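Local coordinates for protein CheA (Treponema denticola, PDB 6Y1Y) that probably relays chemoreceptor signals to the flagellar motors as an autophosphorylating histidine kinase, represented here by its coiled-coil dimerization domain, at residues Leu16-Thr20 and Arg113-Leu118. Residues are numbered along the deposited sequence; the frame is centred on the assembly and turned at random.
Sequences LVSET and RISGEL
E19 and R113 clasp across the antiparallel helical hairpin of the CheA dimerization domain, where helix 93-125 runs back along helix 7-67; the local axes come within 9.9 Å at 153°. The two side chains cross at about a right angle, yet the planes of their flat ends are turned only 19° from each other. R113 NH2 donates to E19 OE1 at 2.8 Å, on the syn side of the carboxylate but somewhat off its plane, with the acceptor close to the guanidinium plane. The arginine chain leaves with CG anti to the backbone N, and the bend at chi3 leaves NH1 facing E117, one turn further along the same helix, where it meets OE1 at 2.7 Å. Held between two carboxylates, and with NH2 also bonded to N110, the guanidinium has its rotation fixed; its positive charge probably offsets the repulsion between E19 and E117.

Beneath this salt-bridge network L16 reaches crosswise to E117, its CD1 and CD2 straddling E117 CB, with CD1 3.7 Å from that carbon. The aliphatic root of the glutamate thus sits against both leucine methyls. I114 CD1 meets E19 CB, linking the salt bridge to the apolar layer. On the inner side, L118 CD2 packs against L16 CB at 3.8 Å and V17 CG2 at 4.1 Å. V17 and L118 also touch the second subunit, on Q119 and V17 of that chain respectively, so the hairpin's apolar seam continues into the dimer interface.

T20 puts its hydroxyl in this buried layer. With OG1 beside the backbone N (chi1 -56°), it turns back to its own helix and donates to L16 O; that carbonyl takes T20 N from the opposite face of its plane. The same OG1 faces L118 CD1 at 3.5 Å and presses on I114 CG2 at 3.2 Å.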
loop_
_atom_site.group_PDB
_atom_site.type_symbol
_atom_site.label_atom_id
_atom_site.label_comp_id
_atom_site.label_asym_id
_atom_site.label_seq_id
_atom_site.Cartn_x
_atom_site.Cartn_y
_atom_site.Cartn_z
ATOM N N LEU B 16 -19.420 -22.162 5.765
ATOM C CA LEU B 16 -18.820 -20.950 6.319
ATOM C C LEU B 16 -17.301 -21.050 6.339
ATOM O O LEU B 16 -16.604 -20.066 6.057
ATOM C CB LEU B 16 -19.360 -20.684 7.725
ATOM C CG LEU B 16 -20.709 -19.962 7.789
ATOM C CD1 LEU B 16 -21.151 -19.776 9.231
ATOM C CD2 LEU B 16 -20.635 -18.622 7.073
ATOM N N VAL B 17 -16.763 -22.231 6.660
ATOM C CA VAL B 17 -15.313 -22.387 6.669
ATOM C C VAL B 17 -14.771 -22.323 5.245
ATOM O O VAL B 17 -13.700 -21.756 4.995
ATOM C CB VAL B 17 -14.912 -23.698 7.375
ATOM C CG1 VAL B 17 -13.414 -23.955 7.228
ATOM C CG2 VAL B 17 -15.314 -23.664 8.845
ATOM N N SER B 18 -15.531 -22.850 4.283
ATOM C CA SER B 18 -15.143 -22.715 2.881
ATOM C C SER B 18 -15.056 -21.249 2.469
ATOM O O SER B 18 -14.101 -20.843 1.792
ATOM C CB SER B 18 -16.134 -23.471 1.988
ATOM O OG SER B 18 -15.879 -23.217 0.623
ATOM N N GLU B 19 -16.044 -20.440 2.862
ATOM C CA GLU B 19 -15.990 -19.006 2.585
ATOM C C GLU B 19 -14.784 -18.361 3.253
ATOM O O GLU B 19 -14.204 -17.407 2.717
ATOM C CB GLU B 19 -17.262 -18.316 3.069
ATOM C CG GLU B 19 -18.509 -18.531 2.241
ATOM C CD GLU B 19 -19.631 -17.618 2.701
ATOM O OE1 GLU B 19 -19.622 -16.429 2.311
ATOM O OE2 GLU B 19 -20.506 -18.077 3.470
ATOM N N THR B 20 -14.432 -18.831 4.452
ATOM C CA THR B 20 -13.270 -18.298 5.155
ATOM C C THR B 20 -11.995 -18.590 4.387
ATOM O O THR B 20 -11.129 -17.718 4.249
ATOM C CB THR B 20 -13.180 -18.894 6.562
ATOM O OG1 THR B 20 -14.401 -18.650 7.273
ATOM C CG2 THR B 20 -12.029 -18.275 7.334
ATOM N N ARG B 113 -17.963 -10.274 8.186
ATOM C CA ARG B 113 -19.290 -10.879 8.113
ATOM C C ARG B 113 -19.216 -12.377 8.375
ATOM O O ARG B 113 -20.014 -12.924 9.149
ATOM C CB ARG B 113 -19.932 -10.601 6.754
ATOM C CG ARG B 113 -21.329 -11.201 6.627
ATOM C CD ARG B 113 -21.832 -11.215 5.192
ATOM N NE ARG B 113 -20.942 -11.944 4.292
ATOM C CZ ARG B 113 -20.870 -13.270 4.213
ATOM N NH1 ARG B 113 -21.635 -14.033 4.988
ATOM N NH2 ARG B 113 -20.031 -13.839 3.356
ATOM N N ILE B 114 -18.254 -13.056 7.751
ATOM C CA ILE B 114 -18.119 -14.496 7.939
ATOM C C ILE B 114 -17.806 -14.813 9.395
ATOM O O ILE B 114 -18.368 -15.753 9.975
ATOM C CB ILE B 114 -17.050 -15.060 6.985
ATOM C CG1 ILE B 114 -17.492 -14.889 5.533
ATOM C CG2 ILE B 114 -16.793 -16.530 7.283
ATOM C CD1 ILE B 114 -16.334 -14.916 4.572
ATOM N N SER B 115 -16.924 -14.026 10.017
ATOM C CA SER B 115 -16.533 -14.299 11.396
ATOM C C SER B 115 -17.718 -14.162 12.345
ATOM O O SER B 115 -17.841 -14.933 13.304
ATOM C CB SER B 115 -15.399 -13.367 11.821
ATOM O OG SER B 115 -15.884 -12.068 12.099
ATOM N N GLY B 116 -18.600 -13.194 12.095
ATOM C CA GLY B 116 -19.820 -13.099 12.881
ATOM C C GLY B 116 -20.703 -14.322 12.726
ATOM O O GLY B 116 -21.261 -14.828 13.704
ATOM N N GLU B 117 -20.834 -14.820 11.497
ATOM C CA GLU B 117 -21.629 -16.017 11.258
ATOM C C GLU B 117 -20.979 -17.247 11.883
ATOM O O GLU B 117 -21.675 -18.116 12.422
ATOM C CB GLU B 117 -21.829 -16.223 9.756
ATOM C CG GLU B 117 -22.773 -15.219 9.108
ATOM C CD GLU B 117 -23.163 -15.623 7.695
ATOM O OE1 GLU B 117 -22.259 -15.818 6.854
ATOM O OE2 GLU B 117 -24.375 -15.751 7.427
ATOM N N LEU B 118 -19.649 -17.348 11.801
ATOM C CA LEU B 118 -18.946 -18.460 12.439
ATOM C C LEU B 118 -19.177 -18.467 13.941
ATOM O O LEU B 118 -19.360 -19.532 14.543
ATOM C CB LEU B 118 -17.450 -18.388 12.142
ATOM C CG LEU B 118 -16.936 -18.910 10.801
ATOM C CD1 LEU B 118 -15.505 -18.431 10.599
ATOM C CD2 LEU B 118 -17.013 -20.424 10.712
#